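Local coordinates for alpha-galactosidase (PDB 6LCJ), which probably hydrolyses terminal alpha-galactosyl residues from galactosides as a hexameric, thermostable glycosidase of family GH36, at residues L294-Y307 with A330-P342. Sequence-based numbering, arbitrary orientation.
Sequences LAWGYDYLKLDFLY and AAGEAYLLFCGAP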
loop_
_atom_site.group_PDB
_atom_site.type_symbol
_atom_site.label_atom_id
_atom_site.label_comp_id
_atom_site.label_asym_id
_atom_site.label_seq_id
_atom_site.Cartn_x
_atom_site.Cartn_y
_atom_site.Cartn_z
ATOM N N LEU E 294 31.649 33.685 32.736
ATOM C CA LEU E 294 32.948 34.032 33.308
ATOM C C LEU E 294 32.828 35.226 34.236
ATOM O O LEU E 294 33.395 35.227 35.336
ATOM C CB LEU E 294 33.964 34.342 32.217
ATOM C CG LEU E 294 34.391 33.282 31.217
ATOM C CD1 LEU E 294 35.737 33.647 30.650
ATOM C CD2 LEU E 294 34.433 31.906 31.848
ATOM N N ALA E 295 32.087 36.252 33.814
ATOM C CA ALA E 295 31.916 37.426 34.662
ATOM C C ALA E 295 31.215 37.061 35.954
ATOM O O ALA E 295 31.477 37.663 36.998
ATOM C CB ALA E 295 31.137 38.508 33.922
ATOM N N TRP E 296 30.336 36.064 35.902
ATOM C CA TRP E 296 29.642 35.590 37.088
ATOM C C TRP E 296 30.567 34.902 38.082
ATOM O O TRP E 296 30.183 34.744 39.243
ATOM C CB TRP E 296 28.540 34.622 36.677
ATOM C CG TRP E 296 27.284 35.293 36.283
ATOM C CD1 TRP E 296 26.952 36.587 36.499
ATOM C CD2 TRP E 296 26.167 34.689 35.609
ATOM N NE1 TRP E 296 25.696 36.840 35.995
ATOM C CE2 TRP E 296 25.194 35.689 35.445
ATOM C CE3 TRP E 296 25.899 33.398 35.130
ATOM C CZ2 TRP E 296 23.969 35.446 34.821
ATOM C CZ3 TRP E 296 24.692 33.158 34.513
ATOM C CH2 TRP E 296 23.736 34.182 34.361
ATOM N N GLY E 297 31.753 34.461 37.657
ATOM C CA GLY E 297 32.644 33.710 38.523
ATOM C C GLY E 297 32.887 32.264 38.124
ATOM O O GLY E 297 33.767 31.616 38.719
ATOM N N TYR E 298 32.158 31.735 37.135
ATOM C CA TYR E 298 32.366 30.362 36.684
ATOM C C TYR E 298 33.489 30.307 35.661
ATOM O O TYR E 298 33.478 31.071 34.693
ATOM C CB TYR E 298 31.080 29.803 36.076
ATOM C CG TYR E 298 29.921 29.846 37.034
ATOM C CD1 TYR E 298 29.172 31.005 37.198
ATOM C CD2 TYR E 298 29.594 28.740 37.805
ATOM C CE1 TYR E 298 28.126 31.051 38.085
ATOM C CE2 TYR E 298 28.536 28.779 38.690
ATOM C CZ TYR E 298 27.816 29.935 38.827
ATOM O OH TYR E 298 26.768 29.976 39.703
ATOM N N ASP E 299 34.452 29.398 35.857
ATOM C CA ASP E 299 35.496 29.164 34.857
ATOM C C ASP E 299 35.588 27.695 34.432
ATOM O O ASP E 299 36.586 27.286 33.833
ATOM C CB ASP E 299 36.848 29.654 35.370
ATOM C CG ASP E 299 37.279 28.947 36.643
ATOM O OD1 ASP E 299 36.414 28.371 37.336
ATOM O OD2 ASP E 299 38.489 28.979 36.955
ATOM N N TYR E 300 34.577 26.893 34.752
ATOM C CA TYR E 300 34.410 25.546 34.222
ATOM C C TYR E 300 33.006 25.491 33.635
ATOM O O TYR E 300 32.028 25.737 34.345
ATOM C CB TYR E 300 34.621 24.496 35.329
ATOM C CG TYR E 300 34.468 23.036 34.930
ATOM C CD1 TYR E 300 33.221 22.493 34.640
ATOM C CD2 TYR E 300 35.573 22.190 34.882
ATOM C CE1 TYR E 300 33.081 21.161 34.292
ATOM C CE2 TYR E 300 35.448 20.848 34.539
ATOM C CZ TYR E 300 34.199 20.343 34.250
ATOM O OH TYR E 300 34.067 19.026 33.898
ATOM N N LEU E 301 32.903 25.232 32.335
ATOM C CA LEU E 301 31.619 25.298 31.642
ATOM C C LEU E 301 31.320 23.977 30.954
ATOM O O LEU E 301 32.172 23.433 30.243
ATOM C CB LEU E 301 31.603 26.428 30.618
ATOM C CG LEU E 301 31.875 27.818 31.191
ATOM C CD1 LEU E 301 31.908 28.862 30.061
ATOM C CD2 LEU E 301 30.822 28.151 32.247
ATOM N N LYS E 302 30.122 23.459 31.179
ATOM C CA LYS E 302 29.652 22.255 30.506
ATOM C C LYS E 302 28.698 22.697 29.405
ATOM O O LYS E 302 27.570 23.129 29.672
ATOM C CB LYS E 302 28.988 21.290 31.486
ATOM C CG LYS E 302 28.539 19.965 30.875
ATOM C CD LYS E 302 28.009 19.019 31.959
ATOM C CE LYS E 302 27.267 17.806 31.386
ATOM N NZ LYS E 302 26.721 16.905 32.467
ATOM N N LEU E 303 29.173 22.624 28.175
ATOM C CA LEU E 303 28.410 23.044 27.014
ATOM C C LEU E 303 27.797 21.793 26.419
ATOM O O LEU E 303 28.518 20.880 26.005
ATOM C CB LEU E 303 29.311 23.771 26.015
ATOM C CG LEU E 303 30.068 24.946 26.644
ATOM C CD1 LEU E 303 30.955 25.672 25.619
ATOM C CD2 LEU E 303 29.075 25.917 27.297
ATOM N N ASP E 304 26.477 21.735 26.411
ATOM C CA ASP E 304 25.757 20.506 26.160
ATOM C C ASP E 304 24.928 20.634 24.893
ATOM O O ASP E 304 24.671 21.741 24.410
ATOM C CB ASP E 304 24.851 20.164 27.341
ATOM C CG ASP E 304 24.628 18.665 27.507
ATOM O OD1 ASP E 304 24.914 17.866 26.574
ATOM O OD2 ASP E 304 24.151 18.298 28.602
ATOM N N PHE E 305 24.506 19.471 24.370
ATOM C CA PHE E 305 23.663 19.395 23.185
ATOM C C PHE E 305 24.297 20.129 22.018
ATOM O O PHE E 305 23.603 20.765 21.228
ATOM C CB PHE E 305 22.261 19.949 23.457
ATOM C CG PHE E 305 21.445 19.100 24.383
ATOM C CD1 PHE E 305 21.667 19.130 25.753
ATOM C CD2 PHE E 305 20.459 18.262 23.883
ATOM C CE1 PHE E 305 20.916 18.337 26.617
ATOM C CE2 PHE E 305 19.700 17.465 24.741
ATOM C CZ PHE E 305 19.929 17.505 26.110
ATOM N N LEU E 306 25.623 20.059 21.922
ATOM C CA LEU E 306 26.353 20.797 20.906
ATOM C C LEU E 306 26.142 20.243 19.503
ATOM O O LEU E 306 26.510 20.916 18.531
ATOM C CB LEU E 306 27.844 20.806 21.247
ATOM C CG LEU E 306 28.307 21.599 22.485
ATOM C CD1 LEU E 306 29.814 21.446 22.652
ATOM C CD2 LEU E 306 27.933 23.047 22.363
ATOM N N TYR E 307 25.563 19.040 19.367
ATOM C CA TYR E 307 25.127 18.581 18.050
ATOM C C TYR E 307 24.162 19.580 17.395
ATOM O O TYR E 307 24.082 19.649 16.162
ATOM C CB TYR E 307 24.463 17.197 18.161
ATOM C CG TYR E 307 23.069 17.272 18.750
ATOM C CD1 TYR E 307 21.958 17.484 17.944
ATOM C CD2 TYR E 307 22.871 17.165 20.113
ATOM C CE1 TYR E 307 20.696 17.588 18.482
ATOM C CE2 TYR E 307 21.607 17.264 20.655
ATOM C CZ TYR E 307 20.530 17.477 19.840
ATOM O OH TYR E 307 19.287 17.583 20.395
ATOM N N ALA E 330 36.159 33.201 23.353
ATOM C CA ALA E 330 35.426 33.950 24.366
ATOM C C ALA E 330 35.664 33.386 25.759
ATOM O O ALA E 330 35.563 34.121 26.749
ATOM C CB ALA E 330 33.934 33.964 24.044
ATOM N N ALA E 331 35.986 32.093 25.855
ATOM C CA ALA E 331 36.203 31.438 27.140
ATOM C C ALA E 331 37.634 31.570 27.629
ATOM O O ALA E 331 37.902 31.320 28.812
ATOM C CB ALA E 331 35.832 29.952 27.054
ATOM N N GLY E 332 38.547 31.964 26.756
ATOM C CA GLY E 332 39.928 32.098 27.169
ATOM C C GLY E 332 40.446 30.787 27.706
ATOM O O GLY E 332 40.336 29.735 27.065
ATOM N N GLU E 333 41.008 30.837 28.903
ATOM C CA GLU E 333 41.605 29.661 29.517
ATOM C C GLU E 333 40.636 28.905 30.416
ATOM O O GLU E 333 41.035 27.929 31.053
ATOM C CB GLU E 333 42.857 30.074 30.295
ATOM C CG GLU E 333 43.866 30.813 29.408
ATOM C CD GLU E 333 45.158 31.181 30.128
ATOM O OE1 GLU E 333 45.096 31.842 31.194
ATOM O OE2 GLU E 333 46.238 30.815 29.613
ATOM N N ALA E 334 39.375 29.318 30.470
ATOM C CA ALA E 334 38.386 28.547 31.191
ATOM C C ALA E 334 38.351 27.125 30.646
ATOM O O ALA E 334 38.834 26.844 29.541
ATOM C CB ALA E 334 37.016 29.202 31.081
ATOM N N TYR E 335 37.819 26.214 31.461
ATOM C CA TYR E 335 37.710 24.806 31.094
ATOM C C TYR E 335 36.381 24.587 30.383
ATOM O O TYR E 335 35.316 24.837 30.962
ATOM C CB TYR E 335 37.796 23.901 32.326
ATOM C CG TYR E 335 38.080 22.450 31.986
ATOM C CD1 TYR E 335 37.057 21.602 31.569
ATOM C CD2 TYR E 335 39.368 21.931 32.061
ATOM C CE1 TYR E 335 37.308 20.281 31.248
ATOM C CE2 TYR E 335 39.627 20.616 31.740
ATOM C CZ TYR E 335 38.591 19.792 31.334
ATOM O OH TYR E 335 38.835 18.481 31.010
ATOM N N LEU E 336 36.434 24.107 29.146
ATOM C CA LEU E 336 35.219 23.771 28.415
ATOM C C LEU E 336 35.105 22.254 28.310
ATOM O O LEU E 336 36.000 21.587 27.766
ATOM C CB LEU E 336 35.202 24.422 27.033
ATOM C CG LEU E 336 35.244 25.943 27.073
ATOM C CD1 LEU E 336 35.218 26.492 25.664
ATOM C CD2 LEU E 336 34.099 26.490 27.918
ATOM N N LEU E 337 34.028 21.721 28.874
ATOM C CA LEU E 337 33.655 20.327 28.730
ATOM C C LEU E 337 32.577 20.255 27.660
ATOM O O LEU E 337 31.501 20.840 27.830
ATOM C CB LEU E 337 33.135 19.758 30.050
ATOM C CG LEU E 337 32.576 18.332 29.933
ATOM C CD1 LEU E 337 33.697 17.328 29.698
ATOM C CD2 LEU E 337 31.775 17.950 31.158
ATOM N N PHE E 338 32.874 19.562 26.556
ATOM C CA PHE E 338 31.931 19.409 25.446
ATOM C C PHE E 338 31.070 18.172 25.663
ATOM O O PHE E 338 31.597 17.081 25.914
ATOM C CB PHE E 338 32.661 19.287 24.103
ATOM C CG PHE E 338 33.140 20.607 23.526
ATOM C CD1 PHE E 338 33.442 21.688 24.352
ATOM C CD2 PHE E 338 33.324 20.751 22.159
ATOM C CE1 PHE E 338 33.914 22.877 23.825
ATOM C CE2 PHE E 338 33.792 21.947 21.621
ATOM C CZ PHE E 338 34.086 23.007 22.456
ATOM N N CYS E 339 29.754 18.338 25.531
ATOM C CA CYS E 339 28.802 17.255 25.741
ATOM C C CYS E 339 27.792 17.247 24.596
ATOM O O CYS E 339 27.465 18.296 24.037
ATOM C CB CYS E 339 28.084 17.404 27.120
ATOM S SG CYS E 339 27.092 15.922 27.658
ATOM N N GLY E 340 27.294 16.056 24.249
ATOM C CA GLY E 340 26.351 15.929 23.144
ATOM C C GLY E 340 26.920 16.428 21.838
ATOM O O GLY E 340 26.187 16.954 20.981
ATOM N N ALA E 341 28.203 16.277 21.670
ATOM C CA ALA E 341 28.948 17.065 20.727
ATOM C C ALA E 341 29.533 16.189 19.641
ATOM O O ALA E 341 29.947 15.054 19.915
ATOM C CB ALA E 341 30.083 17.820 21.440
ATOM N N PRO E 342 29.589 16.695 18.410
ATOM C CA PRO E 342 30.402 16.046 17.375
ATOM C C PRO E 342 31.781 15.704 17.908
ATOM O O PRO E 342 32.545 16.592 18.296
ATOM C CB PRO E 342 30.471 17.111 16.279
ATOM C CG PRO E 342 29.220 17.899 16.471
ATOM C CD PRO E 342 29.036 17.977 17.949
#
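Five backbone hydrogen bonds zip strand 298-303 to strand 335-338 in parallel: Tyr335 N to Asp299 O, Leu301 N to Tyr335 O, Leu337 N to Leu301 O, Leu303 N to Leu337 O and, just past the strands, Cys339 N to Leu303 O. Beyond them, Tyr307 N reaches Gly340 O at 2.7 Å, and a weak bond runs from Leu306 N to Cys339 O.

On the sheet face carrying Tyr300, Lys302, Tyr335 and Leu337, the two tyrosines lie side by side. Their rings are almost parallel (3°) but displaced, with little of one ring above the other, CE2 of Tyr300 meeting CD1 of Tyr335 at 3.5 Å. Leu337 CD2 fills in between Tyr300 OH and Lys302 CG; the extended lysine chain, with CG anti to the backbone N (chi1 -177°), carries NZ onward to a salt bridge with Asp196.

The opposite face, with Leu301, Leu303, Leu336 and Phe338, is apolar: Leu336 CD2 packs against Leu301 CB at 3.7 Å and also meets Leu303 CD1. Farther along, Leu306 CD1 sits over one face of the Phe338 ring, 3.8 Å from its centroid, in a CH-pi contact.

At the C-terminal ends, Asp304 OD1 comes within 3.1 Å of Cys339 SG and accepts a hydrogen bond from Phe305 N, 29° out of the carboxylate plane; Trp233 holds OD2. A leucine in place of Asp304 would probably leave Phe305 N and the Trp233 indole N-H without their acceptor.

Joined in sequence through helix 317-331, the two adjacent strands form a beta-alpha-beta unit, neighbouring staves of the (beta/alpha)8 TIM barrel of the melibiase family, whose active site lies at the C-terminal ends of the strands.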